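Local coordinates for protein glycoside hydrolase (Streptococcus pneumoniae serotype 4, PDB 6ORH) that is a family 29 glycoside hydrolase that probably cleaves alpha-L-fucose from host-derived carbohydrate antigens, at residues Asp221-Lys226 and Arg288-Leu293; Val227-Leu232 and Ser247-Ser252. The protein carries 2 engineered substitutions. One frame throughout, in Å; residues are numbered along the deposited sequence.

Both contacts belong to the TIM-barrel-like family region, and their centres lie 14 Å apart. Along the chain the order is 221-226, 227-232, 247-252, 288-293, so contact 2 falls wholly between the two segments of contact 1. Residues 221-226 run straight on into 227-232, a single path that first meets the loop leading into strand 292-295 and then pairs with the start of strand 250-259. These two strands are parallel neighbours in the same sheet. The contacts also touch directly: Q225 O and S252 N, 3.0 Å apart, make a probable hydrogen bond. The connection after strand 209-211 is thus held to the start of one barrel strand and to the loop entering its neighbour.

Contact 1: residues Asp221-Lys226 and Arg288-Leu293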
loop_
_atom_site.group_PDB
_atom_site.type_symbol
_atom_site.label_atom_id
_atom_site.label_comp_id
_atom_site.label_asym_id
_atom_site.label_seq_id
_atom_site.Cartn_x
_atom_site.Cartn_y
_atom_site.Cartn_z
ATOM N N ASP A 221 -3.947 0.907 5.021
ATOM C CA ASP A 221 -4.116 -0.381 5.674
ATOM C C ASP A 221 -3.128 -0.363 6.831
ATOM O O ASP A 221 -1.921 -0.335 6.589
ATOM C CB ASP A 221 -3.917 -1.544 4.703
ATOM C CG ASP A 221 -4.386 -2.889 5.255
ATOM O OD1 ASP A 221 -5.329 -2.891 6.055
ATOM O OD2 ASP A 221 -3.823 -3.913 4.844
ATOM N N PRO A 222 -3.578 -0.319 8.095
ATOM C CA PRO A 222 -4.979 -0.489 8.481
ATOM C C PRO A 222 -5.835 0.737 8.164
ATOM O O PRO A 222 -5.308 1.839 8.034
ATOM C CB PRO A 222 -4.918 -0.599 10.020
ATOM C CG PRO A 222 -3.629 0.131 10.402
ATOM C CD PRO A 222 -2.696 -0.180 9.271
ATOM N N LEU A 223 -7.152 0.507 8.018
ATOM C CA LEU A 223 -8.117 1.603 8.089
ATOM C C LEU A 223 -9.102 1.313 9.211
ATOM O O LEU A 223 -10.037 0.515 9.038
ATOM C CB LEU A 223 -8.852 1.846 6.756
ATOM C CG LEU A 223 -9.954 2.929 6.859
ATOM C CD1 LEU A 223 -9.369 4.301 7.211
ATOM C CD2 LEU A 223 -10.834 3.005 5.598
ATOM N N TRP A 224 -8.884 1.973 10.359
ATOM C CA TRP A 224 -9.869 2.010 11.432
ATOM C C TRP A 224 -10.844 3.151 11.153
ATOM O O TRP A 224 -10.418 4.309 10.966
ATOM C CB TRP A 224 -9.151 2.217 12.780
ATOM C CG TRP A 224 -8.205 1.098 13.091
ATOM C CD1 TRP A 224 -6.841 1.036 12.941
ATOM C CD2 TRP A 224 -8.612 -0.169 13.638
ATOM N NE1 TRP A 224 -6.363 -0.195 13.352
ATOM C CE2 TRP A 224 -7.438 -0.938 13.791
ATOM C CE3 TRP A 224 -9.871 -0.710 13.974
ATOM C CZ2 TRP A 224 -7.480 -2.255 14.257
ATOM C CZ3 TRP A 224 -9.907 -1.998 14.490
ATOM C CH2 TRP A 224 -8.723 -2.735 14.632
ATOM N N GLN A 225 -12.138 2.823 11.059
ATOM C CA GLN A 225 -13.151 3.849 10.812
ATOM C C GLN A 225 -13.580 4.450 12.149
ATOM O O GLN A 225 -14.741 4.354 12.552
ATOM C CB GLN A 225 -14.340 3.241 10.046
ATOM C CG GLN A 225 -13.964 2.801 8.639
ATOM C CD GLN A 225 -13.818 3.945 7.661
ATOM O OE1 GLN A 225 -13.145 4.951 7.903
ATOM N NE2 GLN A 225 -14.458 3.810 6.500
ATOM N N LYS A 226 -12.610 5.051 12.837
ATOM C CA LYS A 226 -12.829 5.628 14.168
ATOM C C LYS A 226 -11.624 6.520 14.471
ATOM O O LYS A 226 -10.509 6.222 14.023
ATOM C CB LYS A 226 -13.015 4.537 15.254
ATOM C CG LYS A 226 -11.937 3.461 15.346
ATOM C CD LYS A 226 -12.218 2.510 16.530
ATOM C CE LYS A 226 -11.204 1.384 16.642
ATOM N NZ LYS A 226 -11.469 0.521 17.842
ATOM N N ARG A 288 -11.067 -1.071 0.648
ATOM C CA ARG A 288 -10.495 -1.010 1.999
ATOM C C ARG A 288 -11.553 -0.576 3.008
ATOM O O ARG A 288 -11.237 -0.263 4.173
ATOM C CB ARG A 288 -9.238 -0.140 2.033
ATOM C CG ARG A 288 -8.060 -0.855 1.376
ATOM C CD ARG A 288 -6.816 0.004 1.377
ATOM N NE ARG A 288 -5.720 -0.826 0.896
ATOM C CZ ARG A 288 -4.436 -0.521 0.989
ATOM N NH1 ARG A 288 -4.023 0.634 1.512
ATOM N NH2 ARG A 288 -3.544 -1.419 0.593
ATOM N N GLY A 289 -12.816 -0.596 2.592
ATOM C CA GLY A 289 -13.895 -0.415 3.557
ATOM C C GLY A 289 -14.341 1.045 3.696
ATOM O O GLY A 289 -15.002 1.382 4.677
ATOM N N THR A 290 -14.077 1.869 2.682
ATOM C CA THR A 290 -14.560 3.248 2.795
ATOM C C THR A 290 -15.133 3.718 1.456
ATOM O O THR A 290 -14.713 3.243 0.410
ATOM C CB THR A 290 -13.431 4.152 3.318
ATOM O OG1 THR A 290 -14.022 5.294 3.955
ATOM C CG2 THR A 290 -12.482 4.613 2.237
ATOM N N PRO A 291 -16.052 4.709 1.444
ATOM C CA PRO A 291 -16.616 5.177 0.186
ATOM C C PRO A 291 -15.639 5.959 -0.674
ATOM O O PRO A 291 -14.734 6.647 -0.190
ATOM C CB PRO A 291 -17.792 6.085 0.599
ATOM C CG PRO A 291 -18.097 5.676 2.029
ATOM C CD PRO A 291 -16.743 5.302 2.601
ATOM N N LEU A 292 -15.873 5.822 -1.997
ATOM C CA LEU A 292 -15.179 6.604 -3.001
ATOM C C LEU A 292 -16.085 7.754 -3.407
ATOM O O LEU A 292 -17.248 7.474 -3.723
ATOM C CB LEU A 292 -14.881 5.680 -4.191
ATOM C CG LEU A 292 -14.329 6.405 -5.422
ATOM C CD1 LEU A 292 -12.996 7.057 -5.085
ATOM C CD2 LEU A 292 -14.169 5.431 -6.596
ATOM N N LEU A 293 -15.560 8.991 -3.264
ATOM C CA LEU A 293 -16.250 10.201 -3.708
ATOM C C LEU A 293 -15.484 10.756 -4.904
ATOM O O LEU A 293 -14.433 11.383 -4.754
ATOM C CB LEU A 293 -16.329 11.185 -2.527
ATOM C CG LEU A 293 -16.837 12.597 -2.867
ATOM C CD1 LEU A 293 -18.249 12.565 -3.451
ATOM C CD2 LEU A 293 -16.789 13.483 -1.620
HETATM O O HOH W 1 -12.037 -0.180 7.048
#
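Q225 sends CG anti to the carbonyl carbon (chi1 -66°) and then bends at chi2 (-76°), which brings its amide to T290 in the loop that leads into strand 292-295. The two side chains cross at about a right angle. Q225 NE2 donates to T290 OG1 over 3.0 Å, with an N-H...O angle of 155° and the hydroxyl close to the amide plane. A weak second bond of 3.1 Å runs from Q225 NE2 to G289 O. Strand 250-259 supplies the remaining partners: G254 N donates to Q225 OE1 and G254 O bonds T290 OG1. Q225 is also the centre of an inverse gamma turn in the barrel connection, which its side chain joins to the loop entering strand 292-295. Beside the amide, L223 CD2 packs 3.6 Å from T290 CB and equally close to the carbonyl R288 O. A water lies between the two backbones, 2.9 Å from L223 O and 3.0 Å from R288 O, within hydrogen-bonding distance of each. At the other end of the contact, the extended R288 chain lays its guanidinium against D221, whose CB sits over the centre of one face, 3.8 Å above the plane. R288 NH1 bonds A219 O. The buried Q225 amide is therefore engaged at both its nitrogen and its oxygen, which fixes its rotation, whereas the charges of D221 and R288, not in contact (OD2 to NH2 4.9 Å), probably attract each other at longer range, the D221 carboxylate being taken by R417 and H411 N.

Contact 2: residues Val227-Leu232 and Ser247-Ser252; sequences VNPDKL and SGTIFS
V227 is faced by two consecutive residues, T249 and I250, in a classic beta bulge, and its carbonyl oxygen accepts from both backbone nitrogens. I250 N reaches V227 O over 3.1 Å, nearly in line with the C=O bond. T249 N comes to the same oxygen over 3.0 Å from above the carbonyl plane, 60° out of it. V227 N returns a 3.1 Å bond to I250 O, closing a hydrogen-bonded antiparallel pair. V227 C lies 3.6 Å from G248 CA, a close backbone approach that the lack of a side chain at G248 permits.

On the V227 and I250 side, the end of I250, CD1, packs against ring atom CG of P229 at 3.9 Å, and V227 CG2 packs against S252 CB at 3.7 Å. With CG anti to the backbone N (chi1 -176°), the N228 amide is placed so that OD1 accepts from D230 N in an Asx turn, while its ND2 donates to a water that in turn donates to S247 O. Y240 OH bonds N228 N, and Y240 of helix 238-243 also packs on V227. The whole is a short antiparallel bridge with a bulge, tying a connecting loop to the beginning of parallel barrel strand 250-259.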
loop_
_atom_site.group_PDB
_atom_site.type_symbol
_atom_site.label_atom_id
_atom_site.label_comp_id
_atom_site.label_asym_id
_atom_site.label_seq_id
_atom_site.Cartn_x
_atom_site.Cartn_y
_atom_site.Cartn_z
ATOM N N VAL A 227 -11.863 7.578 15.263
ATOM C CA VAL A 227 -10.824 8.530 15.664
ATOM C C VAL A 227 -11.221 9.106 17.014
ATOM O O VAL A 227 -12.338 8.936 17.449
ATOM C CB VAL A 227 -10.706 9.689 14.650
ATOM C CG1 VAL A 227 -10.091 9.260 13.310
ATOM C CG2 VAL A 227 -12.009 10.450 14.460
ATOM N N ASN A 228 -10.277 9.821 17.646
ATOM C CA ASN A 228 -10.547 10.679 18.779
ATOM C C ASN A 228 -10.637 12.111 18.251
ATOM O O ASN A 228 -9.691 12.571 17.613
ATOM C CB ASN A 228 -9.402 10.508 19.777
ATOM C CG ASN A 228 -9.659 11.295 21.042
ATOM O OD1 ASN A 228 -10.260 12.368 20.995
ATOM N ND2 ASN A 228 -9.216 10.759 22.179
ATOM N N PRO A 229 -11.778 12.813 18.434
ATOM C CA PRO A 229 -11.972 14.136 17.845
ATOM C C PRO A 229 -10.899 15.124 18.290
ATOM O O PRO A 229 -10.597 16.074 17.573
ATOM C CB PRO A 229 -13.342 14.622 18.334
ATOM C CG PRO A 229 -14.063 13.356 18.758
ATOM C CD PRO A 229 -12.991 12.354 19.133
ATOM N N ASP A 230 -10.303 14.896 19.465
ATOM C CA ASP A 230 -9.288 15.812 19.949
ATOM C C ASP A 230 -7.970 15.714 19.192
ATOM O O ASP A 230 -7.074 16.555 19.399
ATOM C CB ASP A 230 -9.084 15.600 21.458
ATOM C CG ASP A 230 -10.147 16.278 22.305
ATOM O OD1 ASP A 230 -10.978 17.034 21.748
ATOM O OD2 ASP A 230 -10.102 16.109 23.540
ATOM N N LYS A 231 -7.835 14.728 18.284
ATOM C CA LYS A 231 -6.659 14.625 17.450
ATOM C C LYS A 231 -6.999 14.945 15.988
ATOM O O LYS A 231 -6.241 14.587 15.092
ATOM C CB LYS A 231 -6.040 13.236 17.633
ATOM C CG LYS A 231 -5.382 13.075 19.009
ATOM C CD LYS A 231 -4.372 11.954 19.112
ATOM C CE LYS A 231 -5.091 10.637 19.199
ATOM N NZ LYS A 231 -4.138 9.522 19.455
ATOM N N LEU A 232 -8.119 15.656 15.780
ATOM C CA LEU A 232 -8.460 16.134 14.441
ATOM C C LEU A 232 -8.108 17.619 14.341
ATOM O O LEU A 232 -7.010 18.006 14.751
ATOM C CB LEU A 232 -9.936 15.842 14.185
ATOM C CG LEU A 232 -10.302 14.351 14.188
ATOM C CD1 LEU A 232 -11.807 14.177 13.919
ATOM C CD2 LEU A 232 -9.482 13.560 13.160
ATOM N N SER A 247 -7.606 3.110 18.837
ATOM C CA SER A 247 -8.283 3.423 20.076
ATOM C C SER A 247 -9.224 4.606 19.887
ATOM O O SER A 247 -9.508 5.341 20.823
ATOM C CB SER A 247 -7.254 3.735 21.170
ATOM O OG SER A 247 -6.430 2.594 21.421
ATOM N N GLY A 248 -9.794 4.760 18.676
ATOM C CA GLY A 248 -10.723 5.874 18.481
ATOM C C GLY A 248 -11.993 5.818 19.341
ATOM O O GLY A 248 -12.467 4.736 19.710
ATOM N N THR A 249 -12.554 7.000 19.676
ATOM C CA THR A 249 -13.686 7.155 20.584
ATOM C C THR A 249 -15.013 7.374 19.849
ATOM O O THR A 249 -16.064 7.214 20.473
ATOM C CB THR A 249 -13.433 8.258 21.631
ATOM O OG1 THR A 249 -13.075 9.434 20.911
ATOM C CG2 THR A 249 -12.300 7.876 22.558
ATOM N N ILE A 250 -14.975 7.806 18.568
ATOM C CA ILE A 250 -16.169 7.992 17.754
ATOM C C ILE A 250 -15.991 7.206 16.460
ATOM O O ILE A 250 -14.871 7.050 15.981
ATOM C CB ILE A 250 -16.468 9.478 17.426
ATOM C CG1 ILE A 250 -15.383 10.065 16.518
ATOM C CG2 ILE A 250 -16.604 10.290 18.725
ATOM C CD1 ILE A 250 -15.723 11.427 15.852
ATOM N N PHE A 251 -17.120 6.687 15.936
ATOM C CA PHE A 251 -17.089 6.078 14.602
ATOM C C PHE A 251 -16.989 7.196 13.568
ATOM O O PHE A 251 -17.726 8.191 13.639
ATOM C CB PHE A 251 -18.328 5.207 14.384
ATOM C CG PHE A 251 -18.182 4.261 13.206
ATOM C CD1 PHE A 251 -18.297 4.733 11.902
ATOM C CD2 PHE A 251 -17.825 2.936 13.394
ATOM C CE1 PHE A 251 -18.121 3.872 10.810
ATOM C CE2 PHE A 251 -17.662 2.079 12.304
ATOM C CZ PHE A 251 -17.813 2.540 11.010
ATOM N N SER A 252 -16.064 7.015 12.608
ATOM C CA SER A 252 -15.741 8.099 11.683
ATOM C C SER A 252 -15.407 7.456 10.335
ATOM O O SER A 252 -14.521 6.603 10.299
ATOM C CB SER A 252 -14.514 8.847 12.238
ATOM O OG SER A 252 -14.001 9.761 11.247
HETATM O O HOH W 2 -8.565 7.667 22.242
#